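Local coordinates for LbaCas13a H328A (C2c2) (Lachnospiraceae bacterium NK4A179, PDB 5WLH), which binds and probably processes a CRISPR guide RNA and, as a Cas13a-family effector, probably cleaves RNA through its paired HEPN nuclease motifs, at residues I471-I476 with I1172-C1177; T574-D579 with S625-H630; K736-R741 with Y803-I808; S900-K905 with A956-T961. All blocks are in the same frame, centred on the assembly; numbering follows the deposited sequence.

Contact 1. Residues I471-I476 with I1172-C1177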
# COMPACT_ATOMS: atom_id res chain seq x y z
N ILE A 471 -11.34 27.18 24.24
CA ILE A 471 -10.85 25.82 24.10
C ILE A 471 -9.35 25.80 24.33
O ILE A 471 -8.68 26.83 24.32
CB ILE A 471 -11.18 25.21 22.73
CG1 ILE A 471 -10.70 26.13 21.60
CG2 ILE A 471 -12.68 24.92 22.61
CD1 ILE A 471 -10.87 25.50 20.22
N GLU A 472 -8.83 24.59 24.57
CA GLU A 472 -7.41 24.37 24.78
C GLU A 472 -6.96 23.22 23.88
O GLU A 472 -7.50 22.11 23.98
CB GLU A 472 -7.10 24.05 26.24
CG GLU A 472 -5.62 23.81 26.51
CD GLU A 472 -5.31 23.60 27.99
OE1 GLU A 472 -6.24 23.70 28.82
OE2 GLU A 472 -4.12 23.34 28.32
N LEU A 473 -5.97 23.48 23.04
CA LEU A 473 -5.41 22.45 22.18
C LEU A 473 -4.05 22.01 22.72
O LEU A 473 -3.32 22.80 23.32
CB LEU A 473 -5.29 22.97 20.75
CG LEU A 473 -6.60 23.15 19.97
CD1 LEU A 473 -7.44 21.90 20.09
CD2 LEU A 473 -7.38 24.39 20.43
N GLY A 474 -3.73 20.74 22.50
CA GLY A 474 -2.44 20.23 22.90
C GLY A 474 -2.40 19.63 24.29
O GLY A 474 -1.31 19.43 24.82
N LYS A 475 -3.55 19.42 24.91
CA LYS A 475 -3.61 18.75 26.20
C LYS A 475 -4.08 17.33 25.95
O LYS A 475 -5.03 17.11 25.19
CB LYS A 475 -4.55 19.46 27.18
CG LYS A 475 -5.99 19.56 26.75
CD LYS A 475 -6.90 19.68 27.99
CE LYS A 475 -8.01 20.69 27.76
NZ LYS A 475 -8.67 20.47 26.45
N ILE A 476 -3.40 16.36 26.55
CA ILE A 476 -3.66 14.96 26.24
C ILE A 476 -5.02 14.57 26.80
O ILE A 476 -5.31 14.79 27.99
CB ILE A 476 -2.55 14.06 26.79
CG1 ILE A 476 -1.21 14.49 26.19
CG2 ILE A 476 -2.89 12.58 26.51
CD1 ILE A 476 -0.03 13.65 26.64
N ILE A 1172 -1.38 27.96 18.09
CA ILE A 1172 -0.61 27.51 16.94
C ILE A 1172 -1.06 26.12 16.51
O ILE A 1172 -1.16 25.83 15.32
CB ILE A 1172 0.91 27.55 17.22
CG1 ILE A 1172 1.70 27.00 16.01
CG2 ILE A 1172 1.25 26.76 18.43
CD1 ILE A 1172 1.62 27.84 14.80
N LEU A 1173 -1.37 25.26 17.48
CA LEU A 1173 -1.78 23.90 17.14
C LEU A 1173 -3.15 23.89 16.49
O LEU A 1173 -3.37 23.19 15.49
CB LEU A 1173 -1.78 23.02 18.39
CG LEU A 1173 -0.48 22.94 19.17
CD1 LEU A 1173 -0.69 22.09 20.43
CD2 LEU A 1173 0.64 22.40 18.29
N TYR A 1174 -4.09 24.65 17.05
CA TYR A 1174 -5.39 24.81 16.43
C TYR A 1174 -5.24 25.29 14.99
O TYR A 1174 -5.84 24.73 14.07
CB TYR A 1174 -6.24 25.81 17.24
CG TYR A 1174 -7.55 26.12 16.55
CD1 TYR A 1174 -7.64 27.09 15.57
CD2 TYR A 1174 -8.69 25.39 16.86
CE1 TYR A 1174 -8.83 27.33 14.90
CE2 TYR A 1174 -9.91 25.63 16.21
CZ TYR A 1174 -9.96 26.61 15.24
OH TYR A 1174 -11.14 26.82 14.57
N GLN A 1175 -4.43 26.33 14.79
CA GLN A 1175 -4.34 26.95 13.48
C GLN A 1175 -3.67 26.04 12.47
O GLN A 1175 -4.01 26.07 11.28
CB GLN A 1175 -3.60 28.29 13.60
CG GLN A 1175 -4.41 29.29 14.48
CD GLN A 1175 -5.38 30.10 13.64
OE1 GLN A 1175 -6.54 29.73 13.48
NE2 GLN A 1175 -4.89 31.17 13.05
N ILE A 1176 -2.72 25.21 12.92
CA ILE A 1176 -2.13 24.23 12.02
C ILE A 1176 -3.19 23.26 11.53
O ILE A 1176 -3.32 23.01 10.33
CB ILE A 1176 -0.97 23.48 12.71
CG1 ILE A 1176 0.24 24.42 12.86
CG2 ILE A 1176 -0.57 22.25 11.84
CD1 ILE A 1176 1.34 23.89 13.76
N CYS A 1177 -3.98 22.71 12.46
CA CYS A 1177 -4.97 21.72 12.05
C CYS A 1177 -6.06 22.35 11.21
O CYS A 1177 -6.59 21.70 10.30
CB CYS A 1177 -5.57 21.03 13.27
SG CYS A 1177 -4.41 19.96 14.12
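Leu473 lies against the base of Tyr1174: its CD2 methyl comes within 3.7 Å of Tyr1174 CB and its CG within 3.8 Å of the same atom. Tyr1174 carries its ring anti to the backbone N (chi1 174°), which turns it along the helix flank towards the strand, and CD2 of Leu473 also meets the near ortho carbon. At the far end of this patch Ile471 crosses the tyrosine at about a right angle, its CD1 4.0 Å from Tyr1174 CD2. CD1 gets there because CG1 stands between the backbone N and carbonyl carbon (chi1 52°) and the chain then runs extended. Strand 470-472 is an outer strand of a small mixed sheet, parallel to strand 1166-1169, which leads directly into helix 1171-1180; the helix thus covers a sheet joined from segments far apart in sequence. Ile1168 of that strand also touches Ile471, Leu473 and Tyr1174, while the buried phenol OH is hydrogen-bonded to Pro1185 O. Past the strand the chain turns at Gly474, with a positive phi of 92°, and Leu1173 reaches its bare backbone, CD1 lying 3.6 Å from Gly474 CA.

Contact 2. Residues T574-D579 with S625-H630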
# COMPACT_ATOMS: atom_id res chain seq x y z
N THR A 574 -37.06 11.87 -16.70
CA THR A 574 -38.11 12.68 -17.30
C THR A 574 -39.24 12.97 -16.32
O THR A 574 -39.94 13.99 -16.46
CB THR A 574 -38.67 11.97 -18.54
OG1 THR A 574 -39.31 10.76 -18.14
CG2 THR A 574 -37.55 11.65 -19.52
N ASP A 575 -39.44 12.11 -15.33
CA ASP A 575 -40.50 12.25 -14.33
C ASP A 575 -40.04 12.96 -13.06
O ASP A 575 -40.81 13.04 -12.10
CB ASP A 575 -41.06 10.88 -13.97
CG ASP A 575 -40.15 10.11 -13.02
OD1 ASP A 575 -38.92 10.16 -13.22
OD2 ASP A 575 -40.67 9.46 -12.09
N PHE A 576 -38.80 13.47 -13.03
CA PHE A 576 -38.25 14.03 -11.80
C PHE A 576 -38.51 15.53 -11.76
O PHE A 576 -38.14 16.24 -12.70
CB PHE A 576 -36.75 13.77 -11.69
CG PHE A 576 -36.17 14.11 -10.34
CD1 PHE A 576 -36.36 13.27 -9.25
CD2 PHE A 576 -35.43 15.27 -10.17
CE1 PHE A 576 -35.82 13.58 -8.02
CE2 PHE A 576 -34.89 15.59 -8.93
CZ PHE A 576 -35.09 14.74 -7.86
N PRO A 577 -39.12 16.05 -10.69
CA PRO A 577 -39.47 17.48 -10.64
C PRO A 577 -38.27 18.36 -10.30
O PRO A 577 -38.14 18.89 -9.19
CB PRO A 577 -40.56 17.51 -9.57
CG PRO A 577 -40.15 16.43 -8.62
CD PRO A 577 -39.52 15.34 -9.47
N PHE A 578 -37.37 18.52 -11.27
CA PHE A 578 -36.17 19.33 -11.06
C PHE A 578 -36.54 20.76 -10.67
O PHE A 578 -35.85 21.39 -9.86
CB PHE A 578 -35.30 19.34 -12.31
CG PHE A 578 -34.49 18.09 -12.50
CD1 PHE A 578 -33.42 17.82 -11.67
CD2 PHE A 578 -34.82 17.19 -13.50
CE1 PHE A 578 -32.67 16.66 -11.84
CE2 PHE A 578 -34.08 16.03 -13.68
CZ PHE A 578 -33.00 15.77 -12.85
N ASP A 579 -37.61 21.29 -11.26
CA ASP A 579 -37.95 22.68 -11.03
C ASP A 579 -38.47 22.92 -9.62
O ASP A 579 -38.37 24.04 -9.13
CB ASP A 579 -38.96 23.14 -12.07
CG ASP A 579 -38.31 23.43 -13.41
OD1 ASP A 579 -37.11 23.76 -13.43
OD2 ASP A 579 -39.00 23.30 -14.45
N SER A 625 -31.17 14.28 -1.81
CA SER A 625 -31.93 13.21 -1.18
C SER A 625 -33.01 12.68 -2.11
O SER A 625 -33.25 11.46 -2.17
CB SER A 625 -32.56 13.71 0.13
OG SER A 625 -33.56 12.81 0.57
N ALA A 626 -33.70 13.57 -2.83
CA ALA A 626 -34.72 13.11 -3.77
C ALA A 626 -34.10 12.37 -4.94
O ALA A 626 -34.71 11.43 -5.47
CB ALA A 626 -35.55 14.30 -4.27
N MET A 627 -32.91 12.78 -5.37
CA MET A 627 -32.23 12.04 -6.42
C MET A 627 -31.82 10.65 -5.94
O MET A 627 -31.95 9.67 -6.69
CB MET A 627 -31.01 12.81 -6.91
CG MET A 627 -31.36 13.98 -7.80
SD MET A 627 -29.90 14.85 -8.39
CE MET A 627 -29.38 13.82 -9.78
N PHE A 628 -31.35 10.55 -4.70
CA PHE A 628 -31.05 9.23 -4.16
C PHE A 628 -32.29 8.35 -4.13
O PHE A 628 -32.25 7.20 -4.56
CB PHE A 628 -30.47 9.33 -2.75
CG PHE A 628 -30.15 7.99 -2.15
CD1 PHE A 628 -29.02 7.28 -2.57
CD2 PHE A 628 -30.98 7.41 -1.22
CE1 PHE A 628 -28.74 6.04 -2.03
CE2 PHE A 628 -30.70 6.17 -0.68
CZ PHE A 628 -29.58 5.48 -1.10
N GLU A 629 -33.40 8.87 -3.60
CA GLU A 629 -34.61 8.06 -3.57
C GLU A 629 -35.02 7.65 -4.98
O GLU A 629 -35.42 6.51 -5.21
CB GLU A 629 -35.75 8.79 -2.87
CG GLU A 629 -37.05 7.99 -2.88
CD GLU A 629 -38.11 8.59 -1.99
OE1 GLU A 629 -38.13 9.83 -1.86
OE2 GLU A 629 -38.93 7.81 -1.43
N HIS A 630 -34.90 8.57 -5.94
CA HIS A 630 -35.24 8.25 -7.32
C HIS A 630 -34.39 7.10 -7.82
O HIS A 630 -34.89 6.20 -8.51
CB HIS A 630 -35.07 9.49 -8.19
CG HIS A 630 -35.60 9.33 -9.58
ND1 HIS A 630 -34.81 8.94 -10.64
CD2 HIS A 630 -36.84 9.53 -10.09
CE1 HIS A 630 -35.54 8.90 -11.74
NE2 HIS A 630 -36.78 9.25 -11.44
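Asp575 and His630 make the polar link: His630 NE2 donates to Asp575 OD1 over 2.9 Å, with an N-H...O angle of 157°. His630 holds CG anti to its backbone N (chi1 -171°), bringing NE2 out to the carboxylate. The acceptor uses its syn lone pair and lies close to the imidazole plane, although carboxylate and ring planes are turned 48° apart. The aromatic contact is an offset edge-to-face pair in which Phe576 points its edge at the imidazole face, the centroids 5.5 Å apart. Trp573 enlarges the cluster, stacking on His630 and meeting Phe576 edge-to-face. Apolar contacts gather at Phe576 CZ, 3.6 Å from Ala626 CB and 3.8 Å from Met627 CG. Ala626 O, the helix acceptor of His630 N, sits near the plane of the phenyl ring at its edge, 3.5 Å from Phe576 CE1. A leucine in place of His630 would probably leave the Asp575 carboxylate without this donor and take from Phe576 and Trp573 one of their aromatic partners. Pro577 centres an inverse gamma turn in this loop, which an aromatic cluster packs on one flank of helix 621-632, with a His-carboxylate hydrogen bond at its exposed side.

Contact 3. Residues K736-R741 with Y803-I808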
# COMPACT_ATOMS: atom_id res chain seq x y z
N LYS A 736 -26.94 -20.10 7.16
CA LYS A 736 -26.59 -20.77 8.41
C LYS A 736 -26.17 -22.22 8.18
O LYS A 736 -25.19 -22.69 8.77
CB LYS A 736 -27.77 -20.72 9.38
CG LYS A 736 -27.54 -21.44 10.70
CD LYS A 736 -28.42 -22.69 10.82
CE LYS A 736 -27.74 -23.75 11.67
NZ LYS A 736 -28.12 -25.13 11.23
N ASN A 737 -26.91 -22.94 7.33
CA ASN A 737 -26.58 -24.34 7.07
C ASN A 737 -25.24 -24.46 6.36
O ASN A 737 -24.47 -25.39 6.64
CB ASN A 737 -27.69 -24.99 6.25
CG ASN A 737 -28.97 -25.14 7.03
OD1 ASN A 737 -28.95 -25.39 8.24
ND2 ASN A 737 -30.10 -24.98 6.35
N VAL A 738 -24.95 -23.54 5.44
CA VAL A 738 -23.66 -23.53 4.76
C VAL A 738 -22.53 -23.48 5.78
O VAL A 738 -21.53 -24.20 5.68
CB VAL A 738 -23.58 -22.35 3.77
CG1 VAL A 738 -22.13 -22.04 3.39
CG2 VAL A 738 -24.38 -22.67 2.53
N ARG A 739 -22.67 -22.62 6.80
CA ARG A 739 -21.60 -22.46 7.78
C ARG A 739 -21.35 -23.76 8.54
O ARG A 739 -20.21 -24.23 8.62
CB ARG A 739 -21.97 -21.33 8.74
CG ARG A 739 -20.98 -21.09 9.84
CD ARG A 739 -21.67 -20.26 10.90
NE ARG A 739 -20.88 -20.13 12.11
CZ ARG A 739 -20.98 -20.94 13.17
NH1 ARG A 739 -20.20 -20.72 14.22
NH2 ARG A 739 -21.83 -21.95 13.17
N GLU A 740 -22.41 -24.36 9.09
CA GLU A 740 -22.25 -25.61 9.84
C GLU A 740 -21.64 -26.72 8.99
O GLU A 740 -20.79 -27.48 9.47
CB GLU A 740 -23.60 -26.06 10.41
CG GLU A 740 -24.34 -24.98 11.20
CD GLU A 740 -23.80 -24.77 12.61
OE1 GLU A 740 -22.77 -25.39 12.96
OE2 GLU A 740 -24.42 -24.00 13.38
N ARG A 741 -22.04 -26.81 7.72
CA ARG A 741 -21.52 -27.86 6.84
C ARG A 741 -20.10 -27.57 6.38
O ARG A 741 -19.31 -28.50 6.17
CB ARG A 741 -22.44 -28.03 5.63
CG ARG A 741 -23.73 -28.78 5.92
CD ARG A 741 -23.94 -29.90 4.91
NE ARG A 741 -22.68 -30.53 4.53
CZ ARG A 741 -22.06 -31.48 5.23
NH1 ARG A 741 -22.57 -31.92 6.38
NH2 ARG A 741 -20.91 -31.99 4.79
N TYR A 803 -19.02 -17.10 15.40
CA TYR A 803 -18.28 -16.51 14.29
C TYR A 803 -18.91 -16.93 12.97
O TYR A 803 -19.10 -18.12 12.71
CB TYR A 803 -16.81 -16.95 14.31
CG TYR A 803 -15.91 -16.17 15.26
CD1 TYR A 803 -16.22 -14.88 15.66
CD2 TYR A 803 -14.74 -16.74 15.75
CE1 TYR A 803 -15.40 -14.18 16.54
CE2 TYR A 803 -13.91 -16.05 16.62
CZ TYR A 803 -14.24 -14.77 17.01
OH TYR A 803 -13.41 -14.09 17.88
N THR A 804 -19.24 -15.95 12.15
CA THR A 804 -19.79 -16.23 10.83
C THR A 804 -18.77 -16.97 9.98
O THR A 804 -17.58 -17.05 10.31
CB THR A 804 -20.19 -14.92 10.14
OG1 THR A 804 -19.01 -14.15 9.90
CG2 THR A 804 -21.11 -14.14 11.03
N LEU A 805 -19.24 -17.53 8.86
CA LEU A 805 -18.32 -18.12 7.89
C LEU A 805 -17.31 -17.09 7.42
O LEU A 805 -16.12 -17.40 7.28
CB LEU A 805 -19.10 -18.69 6.70
CG LEU A 805 -18.29 -19.21 5.51
CD1 LEU A 805 -17.38 -20.36 5.89
CD2 LEU A 805 -19.23 -19.65 4.39
N ALA A 806 -17.76 -15.86 7.17
CA ALA A 806 -16.81 -14.82 6.78
C ALA A 806 -15.74 -14.65 7.84
O ALA A 806 -14.55 -14.52 7.52
CB ALA A 806 -17.55 -13.51 6.54
N GLN A 807 -16.14 -14.65 9.12
CA GLN A 807 -15.17 -14.44 10.19
C GLN A 807 -14.23 -15.62 10.35
O GLN A 807 -13.05 -15.43 10.66
CB GLN A 807 -15.89 -14.12 11.50
CG GLN A 807 -16.63 -12.79 11.41
CD GLN A 807 -17.58 -12.52 12.56
OE1 GLN A 807 -18.20 -13.43 13.11
NE2 GLN A 807 -17.70 -11.25 12.92
N ILE A 808 -14.71 -16.84 10.09
CA ILE A 808 -13.79 -17.97 10.03
C ILE A 808 -12.79 -17.78 8.89
O ILE A 808 -11.58 -17.99 9.07
CB ILE A 808 -14.57 -19.29 9.89
CG1 ILE A 808 -15.45 -19.50 11.12
CG2 ILE A 808 -13.61 -20.44 9.73
CD1 ILE A 808 -16.51 -20.57 10.94
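Arg739 reaches across to the carbonyl of Tyr803, its NE donating to Tyr803 O, which lies in the guanidinium plane at the group's edge, over 2.8 Å at an N-H...O angle of 164°. With CG anti to the backbone N (chi1 178°) and the chain extended from CG to NE, the arginine runs alongside Leu805 N to the carbonyl. A second donor, Arg739 NH1, makes a weak bond of 3.2 Å to Tyr803 O, its position less certain. On the other side NH2 forms a salt bridge with Glu740 OE2, which probably offsets part of the arginine's charge. The loop entering helix 805-813 is itself satisfied: Thr804 and Gln807 form a capping box, in which Gln807 N donates to Thr804 OG1 (3.0 Å) and Thr804 N to Gln807 OE1 (2.9 Å). Beside this polar part Val738 CG1 meets Leu805 CD2 at 3.9 Å, a patch extended by Phe857 and Leu850 of helix 843-861. A methionine in place of Arg739 would probably leave Tyr803 O without its donor and Glu740 without its salt-bridge mate. A charged side chain of helix 736-745 thus grips a neutral carbonyl just ahead of helix 805-813, beside a small apolar seam.

Contact 4. Residues S900-K905 with A956-T961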
# COMPACT_ATOMS: atom_id res chain seq x y z
N SER A 900 -29.24 12.95 6.36
CA SER A 900 -27.80 12.88 6.58
C SER A 900 -27.04 13.54 5.43
O SER A 900 -26.95 12.97 4.33
CB SER A 900 -27.34 11.43 6.76
OG SER A 900 -25.93 11.36 6.84
N SER A 901 -26.47 14.71 5.69
CA SER A 901 -25.50 15.30 4.77
C SER A 901 -24.33 14.36 4.49
O SER A 901 -23.83 14.30 3.36
CB SER A 901 -24.98 16.62 5.34
OG SER A 901 -25.94 17.65 5.18
N GLU A 902 -23.88 13.62 5.51
CA GLU A 902 -22.73 12.74 5.31
C GLU A 902 -23.05 11.57 4.39
O GLU A 902 -22.24 11.22 3.52
CB GLU A 902 -22.20 12.24 6.66
CG GLU A 902 -20.97 11.34 6.52
CD GLU A 902 -19.71 12.09 6.12
OE1 GLU A 902 -19.70 13.34 6.24
OE2 GLU A 902 -18.74 11.42 5.69
N LEU A 903 -24.22 10.94 4.56
CA LEU A 903 -24.62 9.91 3.61
C LEU A 903 -24.73 10.48 2.20
O LEU A 903 -24.33 9.83 1.23
CB LEU A 903 -25.94 9.26 4.03
CG LEU A 903 -25.82 8.21 5.14
CD1 LEU A 903 -27.19 7.66 5.52
CD2 LEU A 903 -24.85 7.06 4.76
N GLN A 904 -25.24 11.70 2.06
CA GLN A 904 -25.31 12.31 0.74
C GLN A 904 -23.92 12.47 0.11
O GLN A 904 -23.76 12.31 -1.11
CB GLN A 904 -26.04 13.65 0.82
CG GLN A 904 -27.52 13.43 1.19
CD GLN A 904 -28.31 14.74 1.27
OE1 GLN A 904 -27.82 15.79 0.87
NE2 GLN A 904 -29.50 14.67 1.83
N LYS A 905 -22.91 12.78 0.92
CA LYS A 905 -21.55 12.86 0.39
C LYS A 905 -21.08 11.51 -0.14
O LYS A 905 -20.51 11.43 -1.24
CB LYS A 905 -20.58 13.34 1.46
CG LYS A 905 -20.79 14.74 1.98
CD LYS A 905 -19.67 14.99 2.99
CE LYS A 905 -20.04 16.02 4.01
NZ LYS A 905 -18.99 16.06 5.05
N ALA A 956 -17.61 8.54 10.63
CA ALA A 956 -17.97 9.95 10.47
C ALA A 956 -19.42 10.20 10.87
O ALA A 956 -20.13 10.98 10.23
CB ALA A 956 -17.70 10.41 9.03
N GLY A 957 -19.88 9.48 11.90
CA GLY A 957 -21.20 9.65 12.45
C GLY A 957 -22.31 8.82 11.83
O GLY A 957 -23.44 8.86 12.33
N VAL A 958 -22.05 8.08 10.75
CA VAL A 958 -23.11 7.37 10.06
C VAL A 958 -22.81 5.88 10.05
O VAL A 958 -21.65 5.45 10.12
CB VAL A 958 -23.32 7.90 8.63
CG1 VAL A 958 -23.68 9.38 8.66
CG2 VAL A 958 -22.09 7.67 7.79
N ASP A 959 -23.87 5.09 9.96
CA ASP A 959 -23.75 3.64 10.04
C ASP A 959 -22.98 3.12 8.84
O ASP A 959 -23.31 3.46 7.70
CB ASP A 959 -25.12 2.96 10.06
CG ASP A 959 -25.85 3.12 11.38
OD1 ASP A 959 -25.28 3.72 12.32
OD2 ASP A 959 -26.99 2.61 11.46
N ILE A 960 -21.96 2.29 9.09
CA ILE A 960 -21.20 1.71 7.99
C ILE A 960 -22.11 0.90 7.08
O ILE A 960 -21.92 0.87 5.85
CB ILE A 960 -20.04 0.86 8.52
CG1 ILE A 960 -18.96 1.78 9.11
CG2 ILE A 960 -19.44 -0.02 7.38
CD1 ILE A 960 -17.98 1.06 10.01
N THR A 961 -23.12 0.22 7.65
CA THR A 961 -24.06 -0.55 6.83
C THR A 961 -24.80 0.36 5.84
O THR A 961 -25.09 -0.06 4.72
CB THR A 961 -25.05 -1.31 7.72
OG1 THR A 961 -24.32 -2.19 8.59
CG2 THR A 961 -26.02 -2.16 6.88
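Val958 fills the closely packed part, both of its methyls turned to the first turn of helix 901-911. CG1 lies 3.5 Å from Ser900 OG and 3.8 Å from Glu902 CB, Glu902 crossing the valine at about a right angle. The serine oxygen is already employed: with OG anti to its own N (chi1 174°), it accepts from Leu903 N over 2.9 Å at 171°, a nearly straight N-cap bond. CG2 is met less closely, by Glu902 CG at 4.0 Å and by Leu903 CD2 at 4.1 Å, the leucine and valine running in opposite directions. Val958 begins the second arm of a two-stranded antiparallel hairpin, 954-955 with 958-959, whose turn residues Ala956 and Gly957 have the backbone angles of a type I' turn; the second strand passes straight into helix 960-974. Ala956 is the turn's foothold on the helix, its CB 3.6 Å from Glu902 OE2. Glu902 is bent at chi2 (72°), which carries its carboxylate over this methyl, while OE1 takes a salt bridge from Lys905 NZ at 3.1 Å on the syn side. Lys905 probably eases the closeness of Glu902 to Asp605, its second partner, which lies within a sequence matching the R-X4-H signature of HEPN nucleases. Towards solvent the contact thins: Gly957 at the turn is exposed, as is Thr961 in helix 960-974, hydrogen-bonded to Glu670 instead.

Contact 1 is wholly buried and almost entirely apolar, joining a strand and a helix some 700 residues apart; the other three contacts lie within the loop it closes. Contact 3, also mostly buried, instead depends on a charged side chain meeting a backbone carbonyl. Contacts 2 and 4 are only partly buried: a histidine-carboxylate bond edges the aromatic cluster of the former, and a salt bridge within the helix flanks the valine packing of the latter. These two are neighbours, their centres about 20 Å apart, with helix 621-632 touching helix 901-911 where Ser625 CB lies 3.6 Å from Gln904 NE2. Contacts 1 and 3 touch neither of them.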